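Side-chain contacts in putative nitroreductase (Thermotoga maritima, PDB 1VKW), which is a putative nitroreductase that probably acts as an oxidoreductase: residues Met13-Ala18 with Ala194-Lys199; Gln86-Leu91 with Thr98-Arg103; Pro129-Ser132 with Asp137-Glu140; Val181-Ala186 with Asp210-Ile215. One frame throughout, in Å; residues are numbered along the deposited sequence.

How the interactions relate
All four contacts belong to one chain built of two four-stranded antiparallel sheets; helix 74-93 packs on strand 97-101 of one and helix 180-198 on strand 211-215 of the other. Interactions 1 and 4 share helix 180-198, one near its C-terminal end and one near its start, and touch where Ala194 CB lies 4.0 Å from Leu214 CD2. Interaction 2 meets interaction 1 at Ile15 CD1 and Leu89 CD1, 3.9 Å apart, and interaction 4 at Trp100 CE2 and Ile185 CD1, 3.7 Å apart. Interaction 3 stands off at the periphery: its centre is about 28 Å from that of interaction 2, and its nearest atoms are about 12 Å from those of interactions 1 and 4.

Interaction 1 of 4, residues Met13-Ala18 with Ala194-Lys199; sequences MNIFEA and AREIFK
Glu196 lies against both Ile15 and Phe16 through the aliphatic part of its side chain. Its CB is 3.7 Å from Ile15 CG2, the two side chains running alongside each other in opposite senses, and its CG comes within 3.6 Å of Phe16 CE2. The Phe16 ring and the Glu196 carboxylate are turned 84° apart. Ile197 meets the same ring at its edge, with CG1 near the ring plane and 3.9 Å from CZ, while Ile15 CG2 sits over the centre of one face.

Both carboxylate oxygens are used. A water links Glu196 OE1 to the backbone N of Ile15, and OE2 takes a salt bridge from Lys199 NZ at 2.7 Å, met from above the carboxylate plane. Lys199 NZ also donates to Glu196 O, so the lysine, just past the helix end, folds back over the last turn. In Glu196 the bend at chi2 (63°) turns the carboxylate away while CG stays against the ring. A leucine in its place would probably leave the Lys199 ammonium without its carboxylate mate and break the water link to Ile15.

The contact joins the start of helix 15-21 to the C-terminal end of helix 180-198. Asn14 and Glu17 form a capping box that sets the first turn carrying Ile15 and Phe16: Glu17 N donates to Asn14 OD1 at 3.0 Å, and Asn14 N to Glu17 OE1. From helix 143-153, Lys147 makes a cation-pi contact with Phe16, and Met151 also touches it.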
loop_
_atom_site.group_PDB
_atom_site.type_symbol
_atom_site.label_atom_id
_atom_site.label_comp_id
_atom_site.label_asym_id
_atom_site.label_seq_id
_atom_site.Cartn_x
_atom_site.Cartn_y
_atom_site.Cartn_z
HETATM N N MSE A 13 -0.960 -10.120 11.932
HETATM C CA MSE A 13 -2.141 -9.546 11.294
HETATM C C MSE A 13 -2.127 -9.869 9.802
HETATM O O MSE A 13 -1.116 -9.696 9.120
HETATM C CB MSE A 13 -2.330 -8.049 11.629
HETATM C CG MSE A 13 -1.561 -7.009 10.830
HETATM SE SE MSE A 13 -1.953 -5.164 11.526
HETATM C CE MSE A 13 -1.139 -5.319 13.332
ATOM N N ASN A 14 -3.245 -10.410 9.324
ATOM C CA ASN A 14 -3.402 -10.747 7.916
ATOM C C ASN A 14 -3.618 -9.471 7.108
ATOM O O ASN A 14 -3.753 -8.384 7.673
ATOM C CB ASN A 14 -4.540 -11.777 7.699
ATOM C CG ASN A 14 -5.930 -11.246 8.069
ATOM O OD1 ASN A 14 -6.270 -10.088 7.803
ATOM N ND2 ASN A 14 -6.750 -12.114 8.656
ATOM N N ILE A 15 -3.616 -9.617 5.788
ATOM C CA ILE A 15 -3.717 -8.491 4.876
ATOM C C ILE A 15 -4.931 -7.588 5.154
ATOM O O ILE A 15 -4.835 -6.371 5.028
ATOM C CB ILE A 15 -3.717 -8.988 3.395
ATOM C CG1 ILE A 15 -3.753 -7.808 2.418
ATOM C CG2 ILE A 15 -4.881 -9.920 3.115
ATOM C CD1 ILE A 15 -2.565 -6.851 2.547
ATOM N N PHE A 16 -6.068 -8.177 5.512
ATOM C CA PHE A 16 -7.275 -7.402 5.772
ATOM C C PHE A 16 -7.098 -6.517 7.008
ATOM O O PHE A 16 -7.474 -5.335 7.021
ATOM C CB PHE A 16 -8.484 -8.325 5.941
ATOM C CG PHE A 16 -8.724 -9.223 4.764
ATOM C CD1 PHE A 16 -9.011 -8.685 3.511
ATOM C CD2 PHE A 16 -8.647 -10.599 4.896
ATOM C CE1 PHE A 16 -9.227 -9.514 2.413
ATOM C CE2 PHE A 16 -8.856 -11.435 3.800
ATOM C CZ PHE A 16 -9.141 -10.894 2.561
ATOM N N GLU A 17 -6.494 -7.090 8.040
ATOM C CA GLU A 17 -6.266 -6.363 9.281
ATOM C C GLU A 17 -5.225 -5.261 9.067
ATOM O O GLU A 17 -5.390 -4.156 9.561
ATOM C CB GLU A 17 -5.873 -7.347 10.388
ATOM C CG GLU A 17 -7.000 -8.334 10.691
ATOM C CD GLU A 17 -6.592 -9.530 11.528
ATOM O OE1 GLU A 17 -5.404 -9.918 11.520
ATOM O OE2 GLU A 17 -7.484 -10.102 12.190
ATOM N N ALA A 18 -4.180 -5.541 8.293
ATOM C CA ALA A 18 -3.166 -4.523 7.965
ATOM C C ALA A 18 -3.763 -3.326 7.223
ATOM O O ALA A 18 -3.485 -2.177 7.563
ATOM C CB ALA A 18 -2.050 -5.129 7.144
ATOM N N ALA A 194 -6.857 -9.927 -3.295
ATOM C CA ALA A 194 -7.232 -10.958 -4.268
ATOM C C ALA A 194 -6.365 -12.218 -4.129
ATOM O O ALA A 194 -6.856 -13.342 -4.266
ATOM C CB ALA A 194 -7.149 -10.400 -5.690
ATOM N N ARG A 195 -5.082 -12.017 -3.845
ATOM C CA ARG A 195 -4.139 -13.106 -3.642
ATOM C C ARG A 195 -4.561 -13.959 -2.446
ATOM O O ARG A 195 -4.564 -15.190 -2.522
ATOM C CB ARG A 195 -2.727 -12.545 -3.423
ATOM C CG ARG A 195 -1.629 -13.587 -3.366
ATOM C CD ARG A 195 -0.229 -12.985 -3.251
ATOM N NE ARG A 195 0.027 -12.474 -1.909
ATOM C CZ ARG A 195 1.135 -11.842 -1.535
ATOM N NH1 ARG A 195 2.119 -11.621 -2.403
ATOM N NH2 ARG A 195 1.259 -11.424 -0.279
ATOM N N GLU A 196 -4.920 -13.282 -1.357
ATOM C CA GLU A 196 -5.451 -13.931 -0.156
ATOM C C GLU A 196 -6.779 -14.655 -0.412
ATOM O O GLU A 196 -6.945 -15.810 -0.005
ATOM C CB GLU A 196 -5.627 -12.895 0.963
ATOM C CG GLU A 196 -6.232 -13.431 2.251
ATOM C CD GLU A 196 -5.376 -14.491 2.919
ATOM O OE1 GLU A 196 -4.135 -14.430 2.792
ATOM O OE2 GLU A 196 -5.947 -15.387 3.581
ATOM N N ILE A 197 -7.722 -13.980 -1.064
ATOM C CA ILE A 197 -9.054 -14.534 -1.285
ATOM C C ILE A 197 -9.027 -15.765 -2.181
ATOM O O ILE A 197 -9.599 -16.792 -1.834
ATOM C CB ILE A 197 -10.012 -13.466 -1.852
ATOM C CG1 ILE A 197 -10.362 -12.472 -0.745
ATOM C CG2 ILE A 197 -11.310 -14.109 -2.388
ATOM C CD1 ILE A 197 -11.083 -11.246 -1.211
ATOM N N PHE A 198 -8.353 -15.661 -3.320
ATOM C CA PHE A 198 -8.410 -16.708 -4.339
ATOM C C PHE A 198 -7.324 -17.734 -4.152
ATOM O O PHE A 198 -7.372 -18.799 -4.769
ATOM C CB PHE A 198 -8.383 -16.094 -5.750
ATOM C CG PHE A 198 -9.639 -15.346 -6.087
ATOM C CD1 PHE A 198 -10.813 -16.039 -6.369
ATOM C CD2 PHE A 198 -9.674 -13.955 -6.070
ATOM C CE1 PHE A 198 -11.980 -15.363 -6.649
ATOM C CE2 PHE A 198 -10.834 -13.283 -6.357
ATOM C CZ PHE A 198 -11.996 -13.986 -6.645
ATOM N N LYS A 199 -6.370 -17.428 -3.269
ATOM C CA LYS A 199 -5.226 -18.287 -2.990
ATOM C C LYS A 199 -4.447 -18.606 -4.268
ATOM O O LYS A 199 -3.868 -19.682 -4.402
ATOM C CB LYS A 199 -5.662 -19.577 -2.257
ATOM C CG LYS A 199 -6.290 -19.336 -0.870
ATOM C CD LYS A 199 -5.238 -18.916 0.155
ATOM C CE LYS A 199 -5.804 -18.820 1.562
ATOM N NZ LYS A 199 -6.236 -17.448 1.921
HETATM O O HOH W 1 -3.074 -12.484 4.858
#

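Interaction 2 of 4, residues Gln86-Leu91 with Thr98-Arg103; sequences QIVLFL and TCWMAR
Val88 reaches Thr98 and Trp100 with its two methyl groups, one for each. CG1 presses on the threonine hydroxyl, 3.4 Å from OG1, and CG2 lies 3.7 Å from Trp100 NE1 and 4.1 Å from CE2, at the NE1 and CE2 corner of the indole. The valine torsion (chi1 165°) sets CG1 opposite the backbone N, and the branches therefore diverge toward two alternate residues of the strand. One turn on, Leu91 CB packs 4.0 Å from Thr98 CG2, and the threonine methyl is thus taken up by the leucine while its hydroxyl oxygen meets the valine.

These are the layers of an alpha/beta packing: helix 74-93 lies over strand 97-101 of an antiparallel sheet, and the two segments run nearly antiparallel, 156° between directions, with their axes 9.5 Å apart at closest approach. Next to that strand, strand 112-116 continues the apolar layer, Ile113 touching Val88 and Phe115 touching Leu91. An alanine at Val88 would probably open a gap beside the indole and the threonine, removing the methyls that meet them both.

The Trp100 indole has its polar partner on the helix, one turn before Val88, where NE1 donates to Glu85 OE1. This bond helps to fix the ring's rotation and holds its nitrogen close to Val88 CG2. Beyond the indole, Ile185 of helix 180-198 packs against Trp100.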
loop_
_atom_site.group_PDB
_atom_site.type_symbol
_atom_site.label_atom_id
_atom_site.label_comp_id
_atom_site.label_asym_id
_atom_site.label_seq_id
_atom_site.Cartn_x
_atom_site.Cartn_y
_atom_site.Cartn_z
ATOM N N GLN A 86 3.115 -1.900 -0.523
ATOM C CA GLN A 86 3.457 -3.208 0.034
ATOM C C GLN A 86 4.312 -3.059 1.292
ATOM O O GLN A 86 4.094 -3.750 2.297
ATOM C CB GLN A 86 4.170 -4.080 -1.007
ATOM C CG GLN A 86 3.205 -4.669 -2.038
ATOM C CD GLN A 86 3.923 -5.423 -3.127
ATOM O OE1 GLN A 86 4.364 -6.552 -2.913
ATOM N NE2 GLN A 86 4.065 -4.797 -4.295
ATOM N N ILE A 87 5.272 -2.143 1.234
ATOM C CA ILE A 87 6.141 -1.854 2.381
ATOM C C ILE A 87 5.358 -1.225 3.544
ATOM O O ILE A 87 5.543 -1.616 4.709
ATOM C CB ILE A 87 7.322 -0.949 1.948
ATOM C CG1 ILE A 87 8.182 -1.672 0.896
ATOM C CG2 ILE A 87 8.171 -0.559 3.153
ATOM C CD1 ILE A 87 9.122 -0.755 0.123
ATOM N N VAL A 88 4.486 -0.267 3.221
ATOM C CA VAL A 88 3.603 0.369 4.217
ATOM C C VAL A 88 2.796 -0.667 4.975
ATOM O O VAL A 88 2.737 -0.652 6.208
ATOM C CB VAL A 88 2.632 1.384 3.554
ATOM C CG1 VAL A 88 1.488 1.773 4.497
ATOM C CG2 VAL A 88 3.383 2.623 3.120
ATOM N N LEU A 89 2.181 -1.573 4.231
ATOM C CA LEU A 89 1.341 -2.601 4.826
ATOM C C LEU A 89 2.144 -3.587 5.662
ATOM O O LEU A 89 1.658 -4.094 6.672
ATOM C CB LEU A 89 0.554 -3.334 3.730
ATOM C CG LEU A 89 -0.544 -2.487 3.084
ATOM C CD1 LEU A 89 -1.216 -3.259 1.951
ATOM C CD2 LEU A 89 -1.577 -2.035 4.134
ATOM N N PHE A 90 3.373 -3.855 5.243
ATOM C CA PHE A 90 4.270 -4.665 6.042
ATOM C C PHE A 90 4.602 -3.958 7.367
ATOM O O PHE A 90 4.566 -4.565 8.451
ATOM C CB PHE A 90 5.538 -4.981 5.252
ATOM C CG PHE A 90 6.593 -5.651 6.069
ATOM C CD1 PHE A 90 6.339 -6.877 6.676
ATOM C CD2 PHE A 90 7.836 -5.055 6.256
ATOM C CE1 PHE A 90 7.313 -7.503 7.435
ATOM C CE2 PHE A 90 8.804 -5.675 7.017
ATOM C CZ PHE A 90 8.540 -6.899 7.611
ATOM N N LEU A 91 4.924 -2.673 7.277
ATOM C CA LEU A 91 5.261 -1.884 8.458
ATOM C C LEU A 91 4.069 -1.774 9.412
ATOM O O LEU A 91 4.246 -1.838 10.631
ATOM C CB LEU A 91 5.752 -0.491 8.054
ATOM C CG LEU A 91 7.143 -0.406 7.406
ATOM C CD1 LEU A 91 7.407 1.005 6.892
ATOM C CD2 LEU A 91 8.222 -0.822 8.378
ATOM N N THR A 98 2.600 4.975 9.663
ATOM C CA THR A 98 3.232 5.440 8.430
ATOM C C THR A 98 2.532 6.685 7.929
ATOM O O THR A 98 1.403 6.976 8.325
ATOM C CB THR A 98 3.196 4.342 7.321
ATOM O OG1 THR A 98 1.847 3.912 7.084
ATOM C CG2 THR A 98 3.914 3.079 7.755
ATOM N N CYS A 99 3.213 7.414 7.052
ATOM C CA CYS A 99 2.611 8.520 6.323
ATOM C C CYS A 99 3.399 8.783 5.036
ATOM O O CYS A 99 4.632 8.900 5.052
ATOM C CB CYS A 99 2.543 9.778 7.192
ATOM S SG CYS A 99 1.912 11.270 6.370
ATOM N N TRP A 100 2.671 8.855 3.927
ATOM C CA TRP A 100 3.235 9.175 2.625
ATOM C C TRP A 100 3.560 10.667 2.536
ATOM O O TRP A 100 2.657 11.502 2.513
ATOM C CB TRP A 100 2.234 8.811 1.523
ATOM C CG TRP A 100 2.162 7.354 1.197
ATOM C CD1 TRP A 100 1.373 6.403 1.794
ATOM C CD2 TRP A 100 2.892 6.678 0.171
ATOM N NE1 TRP A 100 1.573 5.180 1.200
ATOM C CE2 TRP A 100 2.501 5.319 0.198
ATOM C CE3 TRP A 100 3.842 7.085 -0.778
ATOM C CZ2 TRP A 100 3.033 4.371 -0.675
ATOM C CZ3 TRP A 100 4.362 6.144 -1.650
ATOM C CH2 TRP A 100 3.956 4.803 -1.593
HETATM N N MSE A 101 4.838 11.002 2.461
HETATM C CA MSE A 101 5.257 12.400 2.457
HETATM C C MSE A 101 5.848 12.804 1.106
HETATM O O MSE A 101 6.774 12.165 0.616
HETATM C CB MSE A 101 6.286 12.621 3.562
HETATM C CG MSE A 101 5.727 12.549 4.974
HETATM SE SE MSE A 101 5.860 14.256 5.923
HETATM C CE MSE A 101 7.814 14.467 5.915
ATOM N N ALA A 102 5.311 13.872 0.521
ATOM C CA ALA A 102 5.859 14.457 -0.705
ATOM C C ALA A 102 6.983 15.441 -0.367
ATOM O O ALA A 102 6.940 16.599 -0.781
ATOM C CB ALA A 102 4.755 15.170 -1.486
ATOM N N ARG A 103 7.988 14.974 0.375
ATOM C CA ARG A 103 9.057 15.840 0.894
ATOM C C ARG A 103 10.378 15.591 0.166
ATOM O O ARG A 103 10.716 16.323 -0.770
ATOM C CB ARG A 103 9.227 15.627 2.402
#

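Interaction 3 of 4, residues Pro129-Ser132 with Asp137-Glu140; sequences PITS and DLEE
With CG1 of Ile130 opposite the backbone N (chi1 179°), CG2 is turned toward Leu138. The leucine answers from the other segment with CG also opposite its backbone N: chi1 -165° carries CG out, and chi2 36° puts CD2 at the far end, across from the isoleucine. The two methyls, Ile130 CG2 and Leu138 CD2, meet at 3.7 Å, their side chains crossing at about a right angle. Thr131 adds its own methyl, CG2 standing 4.1 Å from the same Leu138 CD2. One leucine branch is thus received by two consecutive residues, and the contact is wholly apolar.

Each segment is braced by its own bonds. Pro129 O accepts twice, from Ser132 N and from Ser132 OG at 2.7 Å, the hydroxyl lying in the carbonyl plane, which secures the turn that presents Ile130 and Thr131. On the partner side Glu140 N donates to Asp137 O at 2.8 Å. Ile130 is backed by Val149 and Glu150 of helix 143-153.

This is a small surface packing between two short turns: the short, weakly bonded helix 130-133 and the 3-10 segment 138-140 that follows it, on the connection leading into helix 143-153.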
loop_
_atom_site.group_PDB
_atom_site.type_symbol
_atom_site.label_atom_id
_atom_site.label_comp_id
_atom_site.label_asym_id
_atom_site.label_seq_id
_atom_site.Cartn_x
_atom_site.Cartn_y
_atom_site.Cartn_z
ATOM N N PRO A 129 -18.337 7.433 -0.733
ATOM C CA PRO A 129 -19.097 6.179 -0.814
ATOM C C PRO A 129 -18.562 5.212 -1.870
ATOM O O PRO A 129 -18.125 5.628 -2.940
ATOM C CB PRO A 129 -20.508 6.646 -1.173
ATOM C CG PRO A 129 -20.557 8.048 -0.758
ATOM C CD PRO A 129 -19.193 8.603 -0.967
ATOM N N ILE A 130 -18.594 3.917 -1.565
ATOM C CA ILE A 130 -18.016 2.922 -2.468
ATOM C C ILE A 130 -18.599 3.033 -3.867
ATOM O O ILE A 130 -17.874 2.867 -4.853
ATOM C CB ILE A 130 -18.154 1.477 -1.903
ATOM C CG1 ILE A 130 -17.562 0.460 -2.878
ATOM C CG2 ILE A 130 -19.586 1.127 -1.623
ATOM C CD1 ILE A 130 -17.067 -0.795 -2.174
ATOM N N THR A 131 -19.894 3.343 -3.957
ATOM C CA THR A 131 -20.566 3.445 -5.255
ATOM C C THR A 131 -20.028 4.597 -6.091
ATOM O O THR A 131 -20.213 4.597 -7.299
ATOM C CB THR A 131 -22.085 3.620 -5.102
ATOM O OG1 THR A 131 -22.348 4.692 -4.199
ATOM C CG2 THR A 131 -22.743 2.388 -4.448
ATOM N N SER A 132 -19.389 5.585 -5.457
ATOM C CA SER A 132 -18.829 6.717 -6.199
ATOM C C SER A 132 -17.559 6.315 -6.960
ATOM O O SER A 132 -17.142 6.995 -7.900
ATOM C CB SER A 132 -18.559 7.903 -5.263
ATOM O OG SER A 132 -17.385 7.719 -4.495
ATOM N N ASP A 137 -22.963 -1.565 -10.666
ATOM C CA ASP A 137 -23.906 -1.526 -9.576
ATOM C C ASP A 137 -23.352 -2.483 -8.535
ATOM O O ASP A 137 -22.884 -3.575 -8.867
ATOM C CB ASP A 137 -25.300 -1.944 -10.040
ATOM C CG ASP A 137 -25.989 -0.867 -10.882
ATOM O OD1 ASP A 137 -25.577 0.319 -10.825
ATOM O OD2 ASP A 137 -26.965 -1.115 -11.625
ATOM N N LEU A 138 -23.376 -2.061 -7.276
ATOM C CA LEU A 138 -22.756 -2.828 -6.196
ATOM C C LEU A 138 -23.335 -4.253 -6.170
ATOM O O LEU A 138 -22.650 -5.207 -5.814
ATOM C CB LEU A 138 -22.958 -2.083 -4.866
ATOM C CG LEU A 138 -22.160 -2.436 -3.604
ATOM C CD1 LEU A 138 -20.730 -2.829 -3.888
ATOM C CD2 LEU A 138 -22.203 -1.260 -2.624
ATOM N N GLU A 139 -24.583 -4.382 -6.620
ATOM C CA GLU A 139 -25.286 -5.667 -6.696
ATOM C C GLU A 139 -24.755 -6.613 -7.789
ATOM O O GLU A 139 -25.008 -7.814 -7.745
ATOM C CB GLU A 139 -26.789 -5.429 -6.923
ATOM C CG GLU A 139 -27.422 -4.352 -6.041
ATOM C CD GLU A 139 -27.567 -3.009 -6.749
ATOM O OE1 GLU A 139 -26.543 -2.323 -6.943
ATOM O OE2 GLU A 139 -28.712 -2.641 -7.114
ATOM N N GLU A 140 -24.046 -6.075 -8.780
ATOM C CA GLU A 140 -23.438 -6.900 -9.834
ATOM C C GLU A 140 -22.122 -7.560 -9.381
ATOM O O GLU A 140 -21.491 -8.307 -10.151
ATOM C CB GLU A 140 -23.191 -6.050 -11.084
ATOM C CG GLU A 140 -24.474 -5.509 -11.711
ATOM C CD GLU A 140 -24.243 -4.377 -12.700
ATOM O OE1 GLU A 140 -23.079 -3.993 -12.939
ATOM O OE2 GLU A 140 -25.246 -3.861 -13.245
#

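Interaction 4 of 4, residues Val181-Ala186 with Asp210-Ile215; sequences VDLGIA and DTYCLI
Leu183 touches both Asp210 and Tyr212, the point where helix 180-198 packs on strand 211-215, an inner strand of the second antiparallel sheet; the contact is the helix-on-sheet packing of an alpha/beta layer. Along the helix from its start, Asp182 faces elsewhere, its OD1 accepting from the backbone N of Ala158. Leu183 then carries the whole contact on the helix side. Its CG lies opposite the backbone N (chi1 -153°), which, with chi2 174°, brings CD1 and CD2 to the strand. CD1 comes to 3.5 Å from the carbonyl O of Asp210, so the aspartate is met through its backbone, and 4.1 Å from Tyr212 CD1; CD2 is 4.2 Å from both CD1 and CB of the tyrosine. The leucine and tyrosine side chains cross at about a right angle. Ile175 of neighbouring strand 172-176 and Phe74 of helix 74-93 also touch Leu183. Past it, regular helical bonds hold the turn, Ile185 N to Val181 O at 2.9 Å and Ala186 N to Asp182 O at 3.0 Å.

On the strand, Tyr212 is held through its backbone, paired with Ile175, and through its hydroxyl, OH being hydrogen-bonded to Asp75 OD1, which helps to hold the ring beside the leucine. The next residue is tied covalently to strand 172-176, with Cys213 SG in a disulfide with Cys174 SG.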
loop_
_atom_site.group_PDB
_atom_site.type_symbol
_atom_site.label_atom_id
_atom_site.label_comp_id
_atom_site.label_asym_id
_atom_site.label_seq_id
_atom_site.Cartn_x
_atom_site.Cartn_y
_atom_site.Cartn_z
ATOM N N VAL A 181 1.035 7.235 -8.884
ATOM C CA VAL A 181 1.460 6.721 -7.571
ATOM C C VAL A 181 0.249 6.188 -6.801
ATOM O O VAL A 181 0.271 5.063 -6.320
ATOM C CB VAL A 181 2.229 7.772 -6.740
ATOM C CG1 VAL A 181 2.706 7.168 -5.420
ATOM C CG2 VAL A 181 3.422 8.292 -7.520
ATOM N N ASP A 182 -0.806 6.996 -6.731
ATOM C CA ASP A 182 -2.064 6.605 -6.090
ATOM C C ASP A 182 -2.671 5.357 -6.748
ATOM O O ASP A 182 -3.170 4.478 -6.060
ATOM C CB ASP A 182 -3.065 7.772 -6.109
ATOM C CG ASP A 182 -2.537 9.027 -5.381
ATOM O OD1 ASP A 182 -1.892 8.893 -4.323
ATOM O OD2 ASP A 182 -2.731 10.190 -5.788
ATOM N N LEU A 183 -2.617 5.292 -8.081
ATOM C CA LEU A 183 -3.032 4.101 -8.825
ATOM C C LEU A 183 -2.301 2.858 -8.321
ATOM O O LEU A 183 -2.933 1.850 -8.013
ATOM C CB LEU A 183 -2.765 4.262 -10.328
ATOM C CG LEU A 183 -3.679 3.442 -11.258
ATOM C CD1 LEU A 183 -3.410 3.809 -12.709
ATOM C CD2 LEU A 183 -3.538 1.956 -11.062
ATOM N N GLY A 184 -0.974 2.957 -8.230
ATOM C CA GLY A 184 -0.142 1.861 -7.765
ATOM C C GLY A 184 -0.477 1.449 -6.345
ATOM O O GLY A 184 -0.515 0.264 -6.043
ATOM N N ILE A 185 -0.694 2.437 -5.476
ATOM C CA ILE A 185 -1.067 2.190 -4.077
ATOM C C ILE A 185 -2.359 1.360 -3.998
ATOM O O ILE A 185 -2.398 0.319 -3.342
ATOM C CB ILE A 185 -1.193 3.542 -3.303
ATOM C CG1 ILE A 185 0.191 4.191 -3.117
ATOM C CG2 ILE A 185 -1.823 3.344 -1.928
ATOM C CD1 ILE A 185 0.140 5.609 -2.589
ATOM N N ALA A 186 -3.406 1.820 -4.682
ATOM C CA ALA A 186 -4.683 1.117 -4.693
ATOM C C ALA A 186 -4.543 -0.275 -5.314
ATOM O O ALA A 186 -5.138 -1.245 -4.836
ATOM C CB ALA A 186 -5.726 1.926 -5.448
ATOM N N ASP A 210 -4.082 4.745 -18.745
ATOM C CA ASP A 210 -4.159 5.028 -17.304
ATOM C C ASP A 210 -4.944 4.000 -16.496
ATOM O O ASP A 210 -5.516 4.327 -15.463
ATOM C CB ASP A 210 -4.757 6.420 -17.099
ATOM C CG ASP A 210 -6.204 6.520 -17.567
ATOM O OD1 ASP A 210 -6.774 5.536 -18.082
ATOM O OD2 ASP A 210 -6.857 7.569 -17.447
ATOM N N THR A 211 -4.942 2.752 -16.964
ATOM C CA THR A 211 -5.677 1.678 -16.322
ATOM C C THR A 211 -4.766 0.487 -16.136
ATOM O O THR A 211 -3.968 0.168 -17.015
ATOM C CB THR A 211 -6.887 1.265 -17.178
ATOM O OG1 THR A 211 -7.751 2.386 -17.339
ATOM C CG2 THR A 211 -7.778 0.211 -16.457
ATOM N N TYR A 212 -4.902 -0.163 -14.989
ATOM C CA TYR A 212 -4.259 -1.445 -14.737
ATOM C C TYR A 212 -5.354 -2.398 -14.315
ATOM O O TYR A 212 -6.185 -2.050 -13.479
ATOM C CB TYR A 212 -3.194 -1.320 -13.653
ATOM C CG TYR A 212 -1.863 -0.851 -14.184
ATOM C CD1 TYR A 212 -1.638 0.493 -14.455
ATOM C CD2 TYR A 212 -0.836 -1.751 -14.437
ATOM C CE1 TYR A 212 -0.422 0.932 -14.957
ATOM C CE2 TYR A 212 0.388 -1.322 -14.929
ATOM C CZ TYR A 212 0.592 0.021 -15.184
ATOM O OH TYR A 212 1.804 0.456 -15.690
ATOM N N CYS A 213 -5.371 -3.576 -14.932
ATOM C CA CYS A 213 -6.352 -4.597 -14.619
ATOM C C CYS A 213 -5.683 -5.759 -13.930
ATOM O O CYS A 213 -4.541 -6.122 -14.234
ATOM C CB CYS A 213 -7.073 -5.090 -15.878
ATOM S SG CYS A 213 -8.160 -3.850 -16.633
ATOM N N LEU A 214 -6.421 -6.329 -12.994
ATOM C CA LEU A 214 -5.998 -7.485 -12.255
ATOM C C LEU A 214 -6.809 -8.668 -12.748
ATOM O O LEU A 214 -8.033 -8.662 -12.638
ATOM C CB LEU A 214 -6.292 -7.251 -10.778
ATOM C CG LEU A 214 -5.423 -7.941 -9.749
ATOM C CD1 LEU A 214 -3.995 -7.429 -9.859
ATOM C CD2 LEU A 214 -6.007 -7.661 -8.360
ATOM N N ILE A 215 -6.141 -9.667 -13.313
ATOM C CA ILE A 215 -6.815 -10.925 -13.595
ATOM C C ILE A 215 -6.850 -11.681 -12.257
ATOM O O ILE A 215 -5.822 -12.124 -11.755
ATOM C CB ILE A 215 -6.119 -11.725 -14.707
ATOM C CG1 ILE A 215 -6.045 -10.891 -15.995
ATOM C CG2 ILE A 215 -6.888 -12.993 -15.001
ATOM C CD1 ILE A 215 -5.133 -11.484 -17.051
#